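Local atomic coordinates of high-affinity zinc uptake system protein znuA (Streptococcus suis, PDB entry 3MFQ), a protein that probably captures metal ions for a membrane uptake system and holds a zinc ion in this structure. Residues H272-K275 with L276-Y280; S220-N223 with P224-K228. One frame throughout, in Å; residues are numbered along the deposited sequence.

Contact 1: H272-K275 with L276-Y280; sequences HNVK and LMVKY
Val274 and Val278 lie one above the other on the alpha-helix 266-281, the last helix of the chain. Their CG1 methyls approach each other to 4.3 Å. In Val278, CG1 is anti to the carbonyl carbon (chi1 -47°). This turns the methyl back along the helix toward Val274. Val274 itself rests on Trp151, Val152 and Leu156 of the long helix 131-156. In metal-binding proteins of this family a long helix of this kind joins the two lobes.

Met277 runs back beside Asn273. Its CG lies 3.2 Å from Asn273 O. The chain is extended beyond CG, and its CE methyl comes to 4.4 Å from Asn273 CB. The amide end of Asn273 is engaged away from Met277. Its ND2 gives a hydrogen bond to Phe252 O, and its OD1 lies in the plane of the His272 ring, at the edge.

Leu276 meets His272 loosely. Its CD2 methyl stands 4.5 Å from His272 NE2 and approaches the ring obliquely. NE2 is hydrogen-bonded to Glu250 O, which helps to fix how the imidazole is turned. Leu276 also reaches Leu251 and Val244, so its side chain is buried. The loop containing Leu251 also touches Asn273 and Met277.

Four backbone bonds of the helical i to i+4 kind set this spacing. Leu276 N bonds to His272 O, Met277 N to Asn273 O and Lys279 N to Lys275 O. The straightest of the four runs from Val278 N to Val274 O, at 3.1 Å with an N-H...O angle of 164°.

Contact 2: S220-N223 with P224-K228; sequences STTN and PERMK
Asn223 and Arg226 meet where a loop turns into the first turn of helix 225-235. The loop follows strand 215-217, so this is a strand-to-helix connection.

The hydrogen bonding across the contact is backbone to backbone. Arg226 N gives its hydrogen to Asn223 O, at 3.2 Å with an N-H...O angle of 158°. This is an i to i+3 bond. The donor is tilted well away from the carbonyl plane. Helical bonding continues from Pro224, whose O accepts from Lys228 N at 3.2 Å. A proline suits this place, because the first residues of a helix need give no N-H to a preceding turn.

The remaining contacts are van der Waals. The Pro224 ring lies along the loop backbone. Its CG is 3.8 Å from Thr222 O, and its CD is nearer still to the same oxygen. Farther along, Arg226 CB passes 3.6 Å from Asn223 O.

The polar side-chain ends find their partners outside the turn. Thr222 OG1 is hydrogen-bonded to Glu219 OE2. Arg226 NH1 gives a hydrogen bond to Pro169 O, next to the zinc ligand His170. The Thr222 side chain also touches Pro169 and lies about 7 Å from the zinc ion. The turn is therefore tied to the surroundings of the metal site, although neither segment supplies a ligand.

The shape of Arg226 places its guanidinium for the bond to Pro169 O. CG is anti to the backbone N, and the chain then bends at chi3 (-48°). The guanidinium thus comes back beside the loop and meets Thr222 obliquely, with NH2 4.3 Å from Thr222 CB.

How the contacts relate
Contact 1 is partly buried, while contact 2 lies at the surface. Contact 1 stays within one regular helix, 266-281. Contact 2 is the change from a loop to helix 225-235. Contact 1 therefore combines four i to i+4 bonds with an apolar packing face, whereas contact 2 has a single i to i+3 bond between its segments. Both have polar side-chain ends tied outside their segments, in contact 2 to Glu219 and the backbone of Pro169. The two do not touch, and their nearest atoms are about 8 Å apart. The loop around residues 250-252 takes side-chain hydrogen bonds from contact 1 and a backbone bond from Ser220. Of the two, contact 2 comes nearer to the zinc ion.

Contact 1: H272-K275 with L276-Y280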
ATOM      1  N   HIS A 272       9.314  -7.051   5.160  1.00 45.93           N
ATOM      2  CA  HIS A 272      10.397  -6.242   4.619  1.00 47.17           C
ATOM      3  C   HIS A 272      10.315  -4.806   5.123  1.00 49.81           C
ATOM      4  O   HIS A 272      11.302  -4.247   5.604  1.00 49.49           O
ATOM      5  CB  HIS A 272      10.359  -6.259   3.092  1.00 49.29           C
ATOM      6  CG  HIS A 272      11.281  -5.267   2.454  1.00 58.41           C
ATOM      7  ND1 HIS A 272      12.557  -5.593   2.050  1.00 67.83           N
ATOM      8  CD2 HIS A 272      11.111  -3.960   2.151  1.00 54.90           C
ATOM      9  CE1 HIS A 272      13.135  -4.527   1.523  1.00 72.35           C
ATOM     10  NE2 HIS A 272      12.277  -3.522   1.573  1.00 62.37           N
ATOM     11  N   ASN A 273       9.133  -4.211   5.006  1.00 44.57           N
ATOM     12  CA  ASN A 273       8.922  -2.854   5.483  1.00 42.53           C
ATOM     13  C   ASN A 273       9.221  -2.734   6.972  1.00 41.77           C
ATOM     14  O   ASN A 273       9.956  -1.845   7.398  1.00 40.12           O
ATOM     15  CB  ASN A 273       7.493  -2.396   5.183  1.00 39.76           C
ATOM     16  CG  ASN A 273       7.295  -2.018   3.727  1.00 44.41           C
ATOM     17  OD1 ASN A 273       8.213  -2.126   2.913  1.00 44.85           O
ATOM     18  ND2 ASN A 273       6.093  -1.563   3.393  1.00 42.94           N
ATOM     19  N   VAL A 274       8.654  -3.645   7.756  1.00 41.43           N
ATOM     20  CA  VAL A 274       8.814  -3.623   9.205  1.00 38.75           C
ATOM     21  C   VAL A 274      10.270  -3.751   9.649  1.00 40.27           C
ATOM     22  O   VAL A 274      10.760  -2.923  10.413  1.00 41.25           O
ATOM     23  CB  VAL A 274       7.978  -4.723   9.873  1.00 40.58           C
ATOM     24  CG1 VAL A 274       8.393  -4.896  11.316  1.00 39.70           C
ATOM     25  CG2 VAL A 274       6.500  -4.392   9.772  1.00 39.01           C
ATOM     26  N   LYS A 275      10.957  -4.788   9.178  1.00 44.76           N
ATOM     27  CA  LYS A 275      12.363  -4.986   9.526  1.00 43.50           C
ATOM     28  C   LYS A 275      13.176  -3.736   9.212  1.00 42.26           C
ATOM     29  O   LYS A 275      14.065  -3.349   9.968  1.00 43.69           O
ATOM     30  CB  LYS A 275      12.957  -6.182   8.775  1.00 43.20           C
ATOM     31  CG  LYS A 275      12.448  -7.547   9.216  1.00 45.38           C
ATOM     32  CD  LYS A 275      13.279  -8.663   8.584  1.00 46.56           C
ATOM     33  CE  LYS A 275      12.717 -10.043   8.905  1.00 50.83           C
ATOM     34  NZ  LYS A 275      13.587 -11.134   8.377  1.00 53.21           N
ATOM     35  N   LEU A 276      12.861  -3.108   8.086  1.00 51.83           N
ATOM     36  CA  LEU A 276      13.590  -1.933   7.633  1.00 51.42           C
ATOM     37  C   LEU A 276      13.463  -0.798   8.639  1.00 49.43           C
ATOM     38  O   LEU A 276      14.436  -0.111   8.945  1.00 52.42           O
ATOM     39  CB  LEU A 276      13.068  -1.485   6.266  1.00 50.81           C
ATOM     40  CG  LEU A 276      13.879  -0.418   5.531  1.00 53.14           C
ATOM     41  CD1 LEU A 276      15.296  -0.906   5.291  1.00 59.89           C
ATOM     42  CD2 LEU A 276      13.214  -0.052   4.218  1.00 57.22           C
ATOM     43  N   MET A 277      12.256  -0.610   9.153  1.00 39.09           N
ATOM     44  CA  MET A 277      11.993   0.460  10.103  1.00 41.69           C
ATOM     45  C   MET A 277      12.743   0.241  11.411  1.00 44.47           C
ATOM     46  O   MET A 277      13.347   1.165  11.953  1.00 45.22           O
ATOM     47  CB  MET A 277      10.494   0.568  10.375  1.00 40.72           C
ATOM     48  CG  MET A 277       9.660   0.803   9.132  1.00 40.94           C
ATOM     49  SD  MET A 277       7.902   0.918   9.496  1.00 37.48           S
ATOM     50  CE  MET A 277       7.232   1.118   7.851  1.00 40.25           C
ATOM     51  N   VAL A 278      12.701  -0.985  11.918  1.00 52.40           N
ATOM     52  CA  VAL A 278      13.330  -1.283  13.197  1.00 52.10           C
ATOM     53  C   VAL A 278      14.833  -1.060  13.124  1.00 50.02           C
ATOM     54  O   VAL A 278      15.434  -0.561  14.070  1.00 51.68           O
ATOM     55  CB  VAL A 278      13.039  -2.725  13.668  1.00 49.77           C
ATOM     56  CG1 VAL A 278      11.558  -3.041  13.519  1.00 49.55           C
ATOM     57  CG2 VAL A 278      13.878  -3.724  12.896  1.00 48.84           C
ATOM     58  N   LYS A 279      15.432  -1.414  11.992  1.00 45.48           N
ATOM     59  CA  LYS A 279      16.878  -1.326  11.839  1.00 45.26           C
ATOM     60  C   LYS A 279      17.378   0.104  11.976  1.00 48.58           C
ATOM     61  O   LYS A 279      18.423   0.348  12.578  1.00 53.45           O
ATOM     62  CB  LYS A 279      17.323  -1.907  10.498  1.00 40.97           C
ATOM     63  CG  LYS A 279      18.818  -1.802  10.263  1.00 44.50           C
ATOM     64  CD  LYS A 279      19.253  -2.577   9.033  1.00 45.14           C
ATOM     65  CE  LYS A 279      20.767  -2.540   8.865  1.00 49.18           C
ATOM     66  NZ  LYS A 279      21.240  -3.402   7.746  1.00 45.88           N
ATOM     67  N   TYR A 280      16.625   1.051  11.427  1.00 50.10           N
ATOM     68  CA  TYR A 280      17.059   2.441  11.405  1.00 48.32           C
ATOM     69  C   TYR A 280      16.333   3.324  12.414  1.00 50.96           C
ATOM     70  O   TYR A 280      16.554   4.534  12.456  1.00 54.93           O
ATOM     71  CB  TYR A 280      16.915   3.018   9.997  1.00 48.33           C
ATOM     72  CG  TYR A 280      17.817   2.355   8.985  1.00 53.28           C
ATOM     73  CD1 TYR A 280      19.052   2.901   8.665  1.00 50.96           C
ATOM     74  CD2 TYR A 280      17.439   1.176   8.357  1.00 53.27           C
ATOM     75  CE1 TYR A 280      19.883   2.296   7.743  1.00 54.04           C
ATOM     76  CE2 TYR A 280      18.263   0.562   7.434  1.00 54.37           C
ATOM     77  CZ  TYR A 280      19.484   1.126   7.131  1.00 59.01           C
ATOM     78  OH  TYR A 280      20.312   0.520   6.212  1.00 65.62           O
TER

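Contact 2: S220-N223 with P224-K228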
ATOM      1  N   SER A 220       9.760   2.759  -3.249  1.00 61.99           N
ATOM      2  CA  SER A 220      10.099   2.281  -4.587  1.00 59.86           C
ATOM      3  C   SER A 220       9.304   2.942  -5.713  1.00 58.51           C
ATOM      4  O   SER A 220       9.730   2.920  -6.867  1.00 61.58           O
ATOM      5  CB  SER A 220       9.919   0.762  -4.663  1.00 57.34           C
ATOM      6  OG  SER A 220       8.562   0.403  -4.463  1.00 57.51           O
ATOM      7  N   THR A 221       8.156   3.523  -5.384  1.00 52.16           N
ATOM      8  CA  THR A 221       7.274   4.078  -6.408  1.00 49.77           C
ATOM      9  C   THR A 221       7.506   5.559  -6.723  1.00 54.84           C
ATOM     10  O   THR A 221       6.995   6.064  -7.721  1.00 59.57           O
ATOM     11  CB  THR A 221       5.785   3.842  -6.073  1.00 49.13           C
ATOM     12  OG1 THR A 221       5.590   3.934  -4.657  1.00 50.04           O
ATOM     13  CG2 THR A 221       5.346   2.467  -6.546  1.00 45.97           C
ATOM     14  N   THR A 222       8.274   6.254  -5.888  1.00 45.81           N
ATOM     15  CA  THR A 222       8.570   7.666  -6.144  1.00 46.03           C
ATOM     16  C   THR A 222      10.069   7.954  -6.201  1.00 46.82           C
ATOM     17  O   THR A 222      10.884   7.156  -5.741  1.00 45.88           O
ATOM     18  CB  THR A 222       7.915   8.606  -5.104  1.00 47.37           C
ATOM     19  OG1 THR A 222       8.390   8.283  -3.791  1.00 47.32           O
ATOM     20  CG2 THR A 222       6.401   8.475  -5.138  1.00 43.11           C
ATOM     21  N   ASN A 223      10.422   9.104  -6.769  1.00 87.37           N
ATOM     22  CA  ASN A 223      11.819   9.505  -6.908  1.00 87.56           C
ATOM     23  C   ASN A 223      12.457   9.878  -5.574  1.00 88.79           C
ATOM     24  O   ASN A 223      12.087  10.878  -4.961  1.00 89.84           O
ATOM     25  CB  ASN A 223      11.947  10.674  -7.884  1.00 88.16           C
ATOM     26  CG  ASN A 223      11.456  10.328  -9.273  1.00 87.62           C
ATOM     27  OD1 ASN A 223      11.589   9.191  -9.725  1.00 85.66           O
ATOM     28  ND2 ASN A 223      10.882  11.310  -9.960  1.00 87.40           N
ATOM     29  N   PRO A 224      13.432   9.072  -5.128  1.00 55.29           N
ATOM     30  CA  PRO A 224      14.133   9.245  -3.849  1.00 53.58           C
ATOM     31  C   PRO A 224      14.823  10.601  -3.717  1.00 55.03           C
ATOM     32  O   PRO A 224      15.237  10.970  -2.618  1.00 54.97           O
ATOM     33  CB  PRO A 224      15.180   8.125  -3.872  1.00 55.89           C
ATOM     34  CG  PRO A 224      14.614   7.099  -4.790  1.00 57.19           C
ATOM     35  CD  PRO A 224      13.883   7.866  -5.844  1.00 58.02           C
ATOM     36  N   GLU A 225      14.943  11.332  -4.821  1.00 98.16           N
ATOM     37  CA  GLU A 225      15.571  12.648  -4.804  1.00 98.67           C
ATOM     38  C   GLU A 225      14.865  13.552  -3.805  1.00 97.68           C
ATOM     39  O   GLU A 225      15.500  14.332  -3.097  1.00 98.66           O
ATOM     40  CB  GLU A 225      15.524  13.279  -6.194  1.00100.27           C
ATOM     41  CG  GLU A 225      16.879  13.734  -6.711  1.00105.75           C
ATOM     42  CD  GLU A 225      17.540  14.755  -5.805  1.00112.74           C
ATOM     43  OE1 GLU A 225      18.595  14.433  -5.216  1.00115.53           O
ATOM     44  OE2 GLU A 225      17.009  15.879  -5.682  1.00115.48           O
ATOM     45  N   ARG A 226      13.544  13.435  -3.757  1.00 58.92           N
ATOM     46  CA  ARG A 226      12.732  14.235  -2.855  1.00 55.42           C
ATOM     47  C   ARG A 226      13.195  14.106  -1.411  1.00 55.66           C
ATOM     48  O   ARG A 226      13.212  15.087  -0.670  1.00 57.69           O
ATOM     49  CB  ARG A 226      11.270  13.814  -2.957  1.00 53.49           C
ATOM     50  CG  ARG A 226      10.358  14.549  -2.004  1.00 55.86           C
ATOM     51  CD  ARG A 226       9.018  13.858  -1.918  1.00 56.79           C
ATOM     52  NE  ARG A 226       8.482  13.560  -3.241  1.00 54.55           N
ATOM     53  CZ  ARG A 226       7.289  13.016  -3.452  1.00 55.89           C
ATOM     54  NH1 ARG A 226       6.509  12.713  -2.425  1.00 52.04           N
ATOM     55  NH2 ARG A 226       6.875  12.776  -4.688  1.00 54.61           N
ATOM     56  N   MET A 227      13.562  12.893  -1.012  1.00 45.92           N
ATOM     57  CA  MET A 227      13.990  12.648   0.360  1.00 44.12           C
ATOM     58  C   MET A 227      15.429  13.099   0.579  1.00 47.20           C
ATOM     59  O   MET A 227      15.830  13.382   1.705  1.00 46.62           O
ATOM     60  CB  MET A 227      13.826  11.173   0.732  1.00 39.51           C
ATOM     61  CG  MET A 227      12.394  10.670   0.640  1.00 42.38           C
ATOM     62  SD  MET A 227      11.237  11.598   1.668  1.00 44.09           S
ATOM     63  CE  MET A 227      11.648  10.985   3.297  1.00 40.25           C
ATOM     64  N   LYS A 228      16.201  13.170  -0.500  1.00 50.63           N
ATOM     65  CA  LYS A 228      17.570  13.659  -0.405  1.00 50.17           C
ATOM     66  C   LYS A 228      17.615  15.179  -0.459  1.00 52.92           C
ATOM     67  O   LYS A 228      18.543  15.800   0.055  1.00 56.31           O
ATOM     68  CB  LYS A 228      18.458  13.042  -1.485  1.00 49.57           C
ATOM     69  CG  LYS A 228      18.897  11.626  -1.153  1.00 55.88           C
ATOM     70  CD  LYS A 228      20.125  11.215  -1.945  1.00 61.59           C
ATOM     71  CE  LYS A 228      20.691   9.900  -1.428  1.00 64.49           C
ATOM     72  NZ  LYS A 228      21.882   9.457  -2.205  1.00 72.71           N
TER